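Local coordinates for actinorhodin polyketide putative beta-ketoacyl synthase 2 (Streptomyces coelicolor A3, PDB 1TQY), which is the chain length factor of actinorhodin biosynthesis, a ketosynthase-like subunit that probably works with its partner ketosynthase to build the polyketide chain, at residues R45-A56 and L199-I208. Sequence-based numbering, arbitrary orientation.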
loop_
_atom_site.group_PDB
_atom_site.type_symbol
_atom_site.label_atom_id
_atom_site.label_comp_id
_atom_site.label_asym_id
_atom_site.label_seq_id
_atom_site.Cartn_x
_atom_site.Cartn_y
_atom_site.Cartn_z
ATOM N N ARG B 45 12.353 23.476 9.356
ATOM C CA ARG B 45 12.985 22.180 9.577
ATOM C C ARG B 45 14.427 22.175 9.081
ATOM O O ARG B 45 15.228 21.336 9.483
ATOM C CB ARG B 45 12.184 21.083 8.867
ATOM C CG ARG B 45 10.771 20.905 9.399
ATOM C CD ARG B 45 10.793 20.485 10.859
ATOM N NE ARG B 45 9.537 20.789 11.533
ATOM C CZ ARG B 45 8.500 19.964 11.609
ATOM N NH1 ARG B 45 8.564 18.758 11.051
ATOM N NH2 ARG B 45 7.400 20.351 12.243
ATOM N N PHE B 46 14.745 23.124 8.204
ATOM C CA PHE B 46 16.079 23.267 7.626
ATOM C C PHE B 46 16.080 24.612 6.903
ATOM O O PHE B 46 15.095 25.337 6.980
ATOM C CB PHE B 46 16.354 22.115 6.656
ATOM C CG PHE B 46 15.327 21.984 5.575
ATOM C CD1 PHE B 46 15.404 22.775 4.432
ATOM C CD2 PHE B 46 14.255 21.108 5.717
ATOM C CE1 PHE B 46 14.430 22.701 3.442
ATOM C CE2 PHE B 46 13.270 21.020 4.737
ATOM C CZ PHE B 46 13.359 21.824 3.591
ATOM N N ASP B 47 17.165 24.949 6.214
ATOM C CA ASP B 47 17.268 26.237 5.509
ATOM C C ASP B 47 16.621 26.219 4.118
ATOM O O ASP B 47 17.286 25.902 3.137
ATOM C CB ASP B 47 18.751 26.621 5.369
ATOM C CG ASP B 47 18.955 28.084 4.990
ATOM O OD1 ASP B 47 17.994 28.726 4.513
ATOM O OD2 ASP B 47 20.086 28.585 5.159
ATOM N N VAL B 48 15.341 26.578 4.029
ATOM C CA VAL B 48 14.633 26.587 2.741
ATOM C C VAL B 48 14.932 27.761 1.825
ATOM O O VAL B 48 14.529 27.754 0.662
ATOM C CB VAL B 48 13.093 26.591 2.898
ATOM C CG1 VAL B 48 12.580 25.195 3.049
ATOM C CG2 VAL B 48 12.685 27.474 4.063
ATOM N N SER B 49 15.613 28.776 2.340
ATOM C CA SER B 49 15.930 29.951 1.539
ATOM C C SER B 49 16.751 29.577 0.321
ATOM O O SER B 49 16.883 30.365 -0.609
ATOM C CB SER B 49 16.730 30.958 2.361
ATOM O OG SER B 49 18.039 30.468 2.614
ATOM N N ARG B 50 17.323 28.385 0.324
ATOM C CA ARG B 50 18.129 27.990 -0.813
ATOM C C ARG B 50 17.354 27.179 -1.843
ATOM O O ARG B 50 17.919 26.706 -2.824
ATOM C CB ARG B 50 19.358 27.228 -0.333
ATOM C CG ARG B 50 19.053 26.051 0.566
ATOM C CD ARG B 50 20.261 25.694 1.386
ATOM N NE ARG B 50 21.416 25.349 0.547
ATOM C CZ ARG B 50 22.546 24.834 1.023
ATOM N NH1 ARG B 50 23.549 24.570 0.214
ATOM N NH2 ARG B 50 22.674 24.582 2.315
ATOM N N TYR B 51 16.055 27.023 -1.618
ATOM C CA TYR B 51 15.194 26.286 -2.541
ATOM C C TYR B 51 14.075 27.191 -3.056
ATOM O O TYR B 51 13.703 28.164 -2.400
ATOM C CB TYR B 51 14.583 25.080 -1.830
ATOM C CG TYR B 51 15.608 24.123 -1.292
ATOM C CD1 TYR B 51 16.383 23.346 -2.146
ATOM C CD2 TYR B 51 15.815 24.004 0.080
ATOM C CE1 TYR B 51 17.339 22.472 -1.639
ATOM C CE2 TYR B 51 16.767 23.137 0.592
ATOM C CZ TYR B 51 17.524 22.374 -0.270
ATOM O OH TYR B 51 18.452 21.507 0.240
ATOM N N PRO B 52 13.518 26.870 -4.235
ATOM C CA PRO B 52 12.432 27.634 -4.866
ATOM C C PRO B 52 11.174 27.749 -4.009
ATOM O O PRO B 52 10.608 28.826 -3.867
ATOM C CB PRO B 52 12.148 26.852 -6.146
ATOM C CG PRO B 52 13.436 26.174 -6.440
ATOM C CD PRO B 52 13.932 25.746 -5.089
ATOM N N ALA B 53 10.725 26.626 -3.457
ATOM C CA ALA B 53 9.539 26.615 -2.612
ATOM C C ALA B 53 10.011 26.771 -1.174
ATOM O O ALA B 53 11.024 26.187 -0.792
ATOM C CB ALA B 53 8.789 25.302 -2.783
ATOM N N THR B 54 9.276 27.544 -0.377
ATOM C CA THR B 54 9.670 27.787 1.005
ATOM C C THR B 54 8.547 27.698 2.023
ATOM O O THR B 54 8.788 27.794 3.227
ATOM C CB THR B 54 10.275 29.187 1.150
ATOM O OG1 THR B 54 9.275 30.158 0.813
ATOM C CG2 THR B 54 11.463 29.355 0.228
ATOM N N LEU B 55 7.323 27.522 1.550
ATOM C CA LEU B 55 6.180 27.462 2.452
ATOM C C LEU B 55 5.641 26.052 2.639
ATOM O O LEU B 55 5.627 25.261 1.699
ATOM C CB LEU B 55 5.065 28.367 1.926
ATOM C CG LEU B 55 5.303 29.878 1.901
ATOM C CD1 LEU B 55 4.023 30.560 1.429
ATOM C CD2 LEU B 55 5.677 30.385 3.291
ATOM N N ALA B 56 5.198 25.752 3.856
ATOM C CA ALA B 56 4.647 24.445 4.174
ATOM C C ALA B 56 3.772 24.485 5.416
ATOM O O ALA B 56 3.857 25.414 6.222
ATOM C CB ALA B 56 5.763 23.433 4.369
ATOM N N LEU B 199 9.231 16.722 5.480
ATOM C CA LEU B 199 9.849 18.012 5.703
ATOM C C LEU B 199 11.338 17.987 6.004
ATOM O O LEU B 199 11.802 18.619 6.949
ATOM C CB LEU B 199 9.101 18.751 6.816
ATOM C CG LEU B 199 7.648 19.041 6.473
ATOM C CD1 LEU B 199 6.991 19.800 7.612
ATOM C CD2 LEU B 199 7.592 19.865 5.179
ATOM N N ASP B 200 12.080 17.241 5.200
ATOM C CA ASP B 200 13.523 17.168 5.331
ATOM C C ASP B 200 13.976 17.705 3.980
ATOM O O ASP B 200 13.173 17.787 3.052
ATOM C CB ASP B 200 13.993 15.728 5.490
ATOM C CG ASP B 200 13.733 14.908 4.257
ATOM O OD1 ASP B 200 14.687 14.620 3.500
ATOM O OD2 ASP B 200 12.554 14.554 4.034
ATOM N N PRO B 201 15.258 18.069 3.844
ATOM C CA PRO B 201 15.724 18.594 2.557
ATOM C C PRO B 201 15.410 17.721 1.332
ATOM O O PRO B 201 14.957 18.235 0.315
ATOM C CB PRO B 201 17.221 18.758 2.780
ATOM C CG PRO B 201 17.322 19.017 4.269
ATOM C CD PRO B 201 16.358 18.022 4.830
ATOM N N TRP B 202 15.655 16.413 1.419
ATOM C CA TRP B 202 15.404 15.522 0.282
ATOM C C TRP B 202 13.911 15.407 -0.006
ATOM O O TRP B 202 13.478 15.552 -1.158
ATOM C CB TRP B 202 16.008 14.136 0.547
ATOM C CG TRP B 202 16.097 13.237 -0.682
ATOM C CD1 TRP B 202 15.902 13.594 -1.995
ATOM C CD2 TRP B 202 16.414 11.838 -0.689
ATOM N NE1 TRP B 202 16.077 12.499 -2.813
ATOM C CE2 TRP B 202 16.388 11.409 -2.040
ATOM C CE3 TRP B 202 16.715 10.902 0.316
ATOM C CZ2 TRP B 202 16.654 10.082 -2.414
ATOM C CZ3 TRP B 202 16.981 9.571 -0.064
ATOM C CH2 TRP B 202 16.945 9.185 -1.418
ATOM N N GLY B 203 13.125 15.162 1.041
ATOM C CA GLY B 203 11.685 15.066 0.864
ATOM C C GLY B 203 11.138 16.355 0.258
ATOM O O GLY B 203 10.221 16.334 -0.559
ATOM N N TRP B 204 11.724 17.481 0.647
ATOM C CA TRP B 204 11.295 18.790 0.159
ATOM C C TRP B 204 11.565 18.969 -1.339
ATOM O O TRP B 204 10.679 19.349 -2.121
ATOM C CB TRP B 204 12.025 19.890 0.933
ATOM C CG TRP B 204 11.470 21.259 0.668
ATOM C CD1 TRP B 204 12.100 22.296 0.041
ATOM C CD2 TRP B 204 10.148 21.712 0.977
ATOM N NE1 TRP B 204 11.244 23.372 -0.066
ATOM C CE2 TRP B 204 10.040 23.041 0.501
ATOM C CE3 TRP B 204 9.040 21.125 1.608
ATOM C CZ2 TRP B 204 8.870 23.792 0.634
ATOM C CZ3 TRP B 204 7.875 21.877 1.741
ATOM C CH2 TRP B 204 7.804 23.199 1.252
ATOM N N VAL B 205 12.803 18.690 -1.718
ATOM C CA VAL B 205 13.261 18.799 -3.087
ATOM C C VAL B 205 12.471 17.813 -3.956
ATOM O O VAL B 205 12.139 18.108 -5.104
ATOM C CB VAL B 205 14.828 18.560 -3.083
ATOM C CG1 VAL B 205 15.243 17.422 -3.982
ATOM C CG2 VAL B 205 15.540 19.843 -3.419
ATOM N N SER B 206 12.143 16.655 -3.382
ATOM C CA SER B 206 11.378 15.624 -4.081
ATOM C C SER B 206 9.978 16.162 -4.410
ATOM O O SER B 206 9.481 15.998 -5.527
ATOM C CB SER B 206 11.281 14.361 -3.207
ATOM O OG SER B 206 12.551 13.707 -3.118
ATOM N N GLN B 207 9.355 16.827 -3.438
ATOM C CA GLN B 207 8.029 17.395 -3.635
ATOM C C GLN B 207 8.100 18.495 -4.681
ATOM O O GLN B 207 7.214 18.621 -5.532
ATOM C CB GLN B 207 7.479 17.925 -2.300
ATOM C CG GLN B 207 7.249 16.810 -1.280
ATOM C CD GLN B 207 6.751 17.294 0.074
ATOM O OE1 GLN B 207 5.600 17.700 0.231
ATOM N NE2 GLN B 207 7.634 17.257 1.062
ATOM N N ILE B 208 9.167 19.281 -4.636
ATOM C CA ILE B 208 9.323 20.343 -5.626
ATOM C C ILE B 208 9.378 19.733 -7.033
ATOM O O ILE B 208 8.931 20.354 -7.995
ATOM C CB ILE B 208 10.595 21.180 -5.374
ATOM C CG1 ILE B 208 10.401 22.044 -4.113
ATOM C CG2 ILE B 208 10.867 22.092 -6.572
ATOM C CD1 ILE B 208 11.513 23.055 -3.902
#
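Trp204 leaves helix 201-208 with CG opposite its backbone N (chi1 -170°), and this carries the indole into segment 45-56. Phe46 has CG between its backbone N and carbonyl carbon (chi1 56°), which turns its ring to the start of the helix. There Pro201 CA lies over the centre of the Phe46 ring, a CH-pi contact. The Phe46 edge meets the face of the Trp204 five-membered ring in an offset edge-to-face pair, with Phe46 CZ 3.5 Å from Trp204 CG and the planes at 61°. In a second offset pair Trp204 turns an edge to the face of Tyr51. Val48 CG1 makes a CH-pi contact over one indole face, set toward the rim, and Ile208 CG1 lies over the rim of the opposite face. Trp204 NE1 donates to Ala53 O at 2.9 Å, with the oxygen in the indole plane but the N-H above the carbonyl plane. Further along, Ala56 CB packs 3.7 Å from Trp204 CZ3. Ile208 CD1 meets Ala53 CB, and Val205 CG2 touches Tyr51 CE1. Tyr51 OH is hydrogen-bonded to the backbone of the other protein's chain, so this aromatic cluster reaches the heterodimer interface. The indole bond satisfies a buried N-H and, with packing on both faces, probably limits ring rotation; the other contacts are chiefly apolar and aromatic.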